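Local coordinates for protein dihydrophenazinedicarboxylate synthase (Burkholderia, PDB 4HMW) that catalyses FMN-dependent oxidations, with molecular oxygen as acceptor, in the terminal steps of phenazine antibiotic biosynthesis, at residues B[134-144]-B[163-174]. Sequence-based numbering, arbitrary orientation.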
# COMPACT_ATOMS: atom_id res chain seq x y z
N VAL B 134 -21.35 10.18 16.57
CA VAL B 134 -22.59 9.42 16.43
C VAL B 134 -22.88 9.10 14.96
O VAL B 134 -23.34 8.02 14.65
CB VAL B 134 -23.81 10.11 17.09
CG1 VAL B 134 -25.07 9.31 16.84
CG2 VAL B 134 -23.62 10.26 18.59
N PRO B 135 -22.60 10.03 14.04
CA PRO B 135 -22.77 9.64 12.63
C PRO B 135 -21.90 8.47 12.19
O PRO B 135 -22.33 7.65 11.37
CB PRO B 135 -22.38 10.90 11.87
CG PRO B 135 -22.65 12.00 12.81
CD PRO B 135 -22.36 11.47 14.18
N MET B 136 -20.67 8.41 12.70
CA MET B 136 -19.81 7.26 12.44
C MET B 136 -20.45 6.00 13.05
O MET B 136 -20.48 4.95 12.40
CB MET B 136 -18.39 7.49 13.00
CG MET B 136 -17.47 6.29 12.83
SD MET B 136 -17.74 4.93 14.04
CE MET B 136 -16.39 3.87 13.55
N HIS B 137 -20.96 6.11 14.28
CA HIS B 137 -21.62 4.96 14.93
C HIS B 137 -22.77 4.46 14.09
O HIS B 137 -22.98 3.26 13.96
CB HIS B 137 -22.23 5.37 16.27
CG HIS B 137 -21.22 5.59 17.34
ND1 HIS B 137 -21.54 6.16 18.56
CD2 HIS B 137 -19.90 5.32 17.38
CE1 HIS B 137 -20.45 6.23 19.30
NE2 HIS B 137 -19.44 5.72 18.61
N ALA B 138 -23.54 5.39 13.57
CA ALA B 138 -24.76 5.02 12.86
C ALA B 138 -24.41 4.27 11.56
O ALA B 138 -25.03 3.26 11.24
CB ALA B 138 -25.63 6.26 12.58
N MET B 139 -23.45 4.77 10.80
CA MET B 139 -23.12 4.11 9.55
C MET B 139 -22.40 2.78 9.81
O MET B 139 -22.65 1.77 9.13
CB MET B 139 -22.27 5.02 8.64
CG MET B 139 -21.98 4.41 7.25
SD MET B 139 -23.49 3.99 6.36
CE MET B 139 -24.14 5.63 6.00
N SER B 140 -21.51 2.77 10.80
CA SER B 140 -20.78 1.56 11.15
C SER B 140 -21.72 0.46 11.66
O SER B 140 -21.47 -0.72 11.46
CB SER B 140 -19.72 1.83 12.22
OG SER B 140 -18.63 2.59 11.72
N SER B 141 -22.81 0.86 12.33
CA SER B 141 -23.78 -0.09 12.84
C SER B 141 -24.66 -0.62 11.71
O SER B 141 -25.01 -1.79 11.70
CB SER B 141 -24.67 0.53 13.89
OG SER B 141 -23.94 0.91 15.06
N ALA B 142 -25.01 0.26 10.77
CA ALA B 142 -25.91 -0.05 9.66
C ALA B 142 -25.24 -0.87 8.58
O ALA B 142 -25.93 -1.58 7.82
CB ALA B 142 -26.49 1.23 9.07
N SER B 143 -23.92 -0.77 8.50
CA SER B 143 -23.14 -1.43 7.47
C SER B 143 -22.42 -2.68 7.98
O SER B 143 -21.80 -2.66 9.05
CB SER B 143 -22.07 -0.47 6.95
OG SER B 143 -21.32 -1.13 5.94
N HIS B 144 -22.47 -3.76 7.19
CA HIS B 144 -21.62 -4.92 7.38
C HIS B 144 -20.48 -4.83 6.38
O HIS B 144 -20.63 -5.20 5.24
CB HIS B 144 -22.41 -6.23 7.21
CG HIS B 144 -23.29 -6.56 8.37
ND1 HIS B 144 -24.54 -6.01 8.54
CD2 HIS B 144 -23.08 -7.35 9.44
CE1 HIS B 144 -25.08 -6.47 9.65
NE2 HIS B 144 -24.22 -7.30 10.22
N LEU B 163 -29.33 7.52 14.02
CA LEU B 163 -28.92 8.84 14.48
C LEU B 163 -30.09 9.62 15.13
O LEU B 163 -29.91 10.34 16.13
CB LEU B 163 -28.33 9.61 13.29
CG LEU B 163 -27.76 11.00 13.50
CD1 LEU B 163 -26.52 10.96 14.36
CD2 LEU B 163 -27.44 11.61 12.16
N ALA B 164 -31.28 9.46 14.58
CA ALA B 164 -32.44 10.21 15.06
C ALA B 164 -32.97 9.73 16.43
O ALA B 164 -33.65 10.48 17.14
CB ALA B 164 -33.54 10.15 14.02
N LEU B 165 -32.69 8.49 16.81
CA LEU B 165 -33.17 7.98 18.09
C LEU B 165 -32.66 8.83 19.24
O LEU B 165 -33.42 9.17 20.16
CB LEU B 165 -32.72 6.52 18.30
CG LEU B 165 -33.37 5.45 17.43
CD1 LEU B 165 -32.75 4.10 17.74
CD2 LEU B 165 -34.89 5.39 17.62
N GLY B 166 -31.38 9.18 19.20
CA GLY B 166 -30.76 9.94 20.26
C GLY B 166 -30.36 9.12 21.47
O GLY B 166 -30.08 9.64 22.54
N VAL B 167 -30.37 7.81 21.30
CA VAL B 167 -29.89 6.90 22.32
C VAL B 167 -28.45 6.54 22.03
O VAL B 167 -28.02 6.56 20.85
CB VAL B 167 -30.72 5.60 22.35
CG1 VAL B 167 -32.18 5.92 22.45
CG2 VAL B 167 -30.47 4.76 21.11
N ALA B 168 -27.69 6.21 23.07
CA ALA B 168 -26.31 5.75 22.88
C ALA B 168 -26.33 4.44 22.10
O ALA B 168 -27.03 3.50 22.47
CB ALA B 168 -25.62 5.54 24.21
N LEU B 169 -25.58 4.38 21.01
CA LEU B 169 -25.57 3.18 20.16
C LEU B 169 -24.53 2.20 20.65
O LEU B 169 -23.35 2.56 20.85
CB LEU B 169 -25.34 3.52 18.68
CG LEU B 169 -26.39 4.47 18.10
CD1 LEU B 169 -26.02 4.94 16.69
CD2 LEU B 169 -27.79 3.85 18.15
N PRO B 170 -24.93 0.94 20.86
CA PRO B 170 -23.96 -0.02 21.38
C PRO B 170 -22.90 -0.36 20.34
O PRO B 170 -23.12 -0.23 19.13
CB PRO B 170 -24.84 -1.24 21.75
CG PRO B 170 -26.01 -1.16 20.80
CD PRO B 170 -26.24 0.33 20.57
N ARG B 171 -21.73 -0.75 20.80
CA ARG B 171 -20.68 -1.16 19.90
C ARG B 171 -21.04 -2.51 19.28
O ARG B 171 -21.19 -3.47 20.00
CB ARG B 171 -19.34 -1.29 20.63
CG ARG B 171 -18.24 -1.76 19.70
CD ARG B 171 -16.89 -1.80 20.35
NE ARG B 171 -16.81 -2.73 21.49
CZ ARG B 171 -16.47 -4.01 21.40
NH1 ARG B 171 -16.21 -4.57 20.22
NH2 ARG B 171 -16.40 -4.73 22.49
N PRO B 172 -21.20 -2.58 17.95
CA PRO B 172 -21.42 -3.89 17.34
C PRO B 172 -20.24 -4.80 17.62
O PRO B 172 -19.12 -4.33 17.55
CB PRO B 172 -21.47 -3.59 15.83
CG PRO B 172 -21.72 -2.12 15.72
CD PRO B 172 -21.19 -1.48 16.96
N PRO B 173 -20.47 -6.09 17.89
CA PRO B 173 -19.35 -6.98 18.22
C PRO B 173 -18.30 -7.04 17.10
O PRO B 173 -17.13 -7.27 17.39
CB PRO B 173 -20.02 -8.36 18.44
CG PRO B 173 -21.50 -8.17 18.03
CD PRO B 173 -21.79 -6.72 18.14
N ARG B 174 -18.70 -6.79 15.86
CA ARG B 174 -17.74 -6.81 14.75
C ARG B 174 -16.81 -5.63 14.74
O ARG B 174 -15.78 -5.68 14.08
CB ARG B 174 -18.43 -6.92 13.39
CG ARG B 174 -19.26 -5.69 12.97
CD ARG B 174 -20.08 -5.98 11.72
NE ARG B 174 -20.98 -4.87 11.38
CZ ARG B 174 -22.18 -4.69 11.91
NH1 ARG B 174 -22.65 -5.52 12.83
NH2 ARG B 174 -22.91 -3.65 11.54
O HOH W 1 -23.90 6.54 20.18
O HOH W 2 -25.12 0.02 17.28
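R174 and H144 lie face to face: the guanidinium rests flat on the imidazole, centres 3.9 Å apart and planes at 17°, while CB of P172 sits over the rim of the guanidinium's opposite face. Extended from CG to NE, the arginine carries NH2 to the C-terminal end of helix 134-142. There NH2 donates to S143 O at 2.9 Å, from above the carbonyl plane, and makes weak bonds to S141 O (2.8 Å) and S140 O. A cation thus meets carbonyls at the helix end; S140 is a probable substrate-binding residue, and H83, another, lies beside R174. S141 turns OG back onto the helix (chi1 -65°), donating to H137 O at 2.8 Å, and water 2 links it to P170 O. Toward the helix N-terminus, L169 points its CD1 at H137 CB (3.8 Å) and A138, and water 1 joins H137 ND1 to L169 N. NE2 is bonded to W129 O, and the imidazole stacks on W129. V134 CG1 presses on L163 CD1 at 3.3 Å. Through salt bridges from R171 to D126 and E122, the loop leaving helix 152-165 joins helix 122-130 as it runs along helix 134-142 into strand 175-182 of the antiparallel sheet.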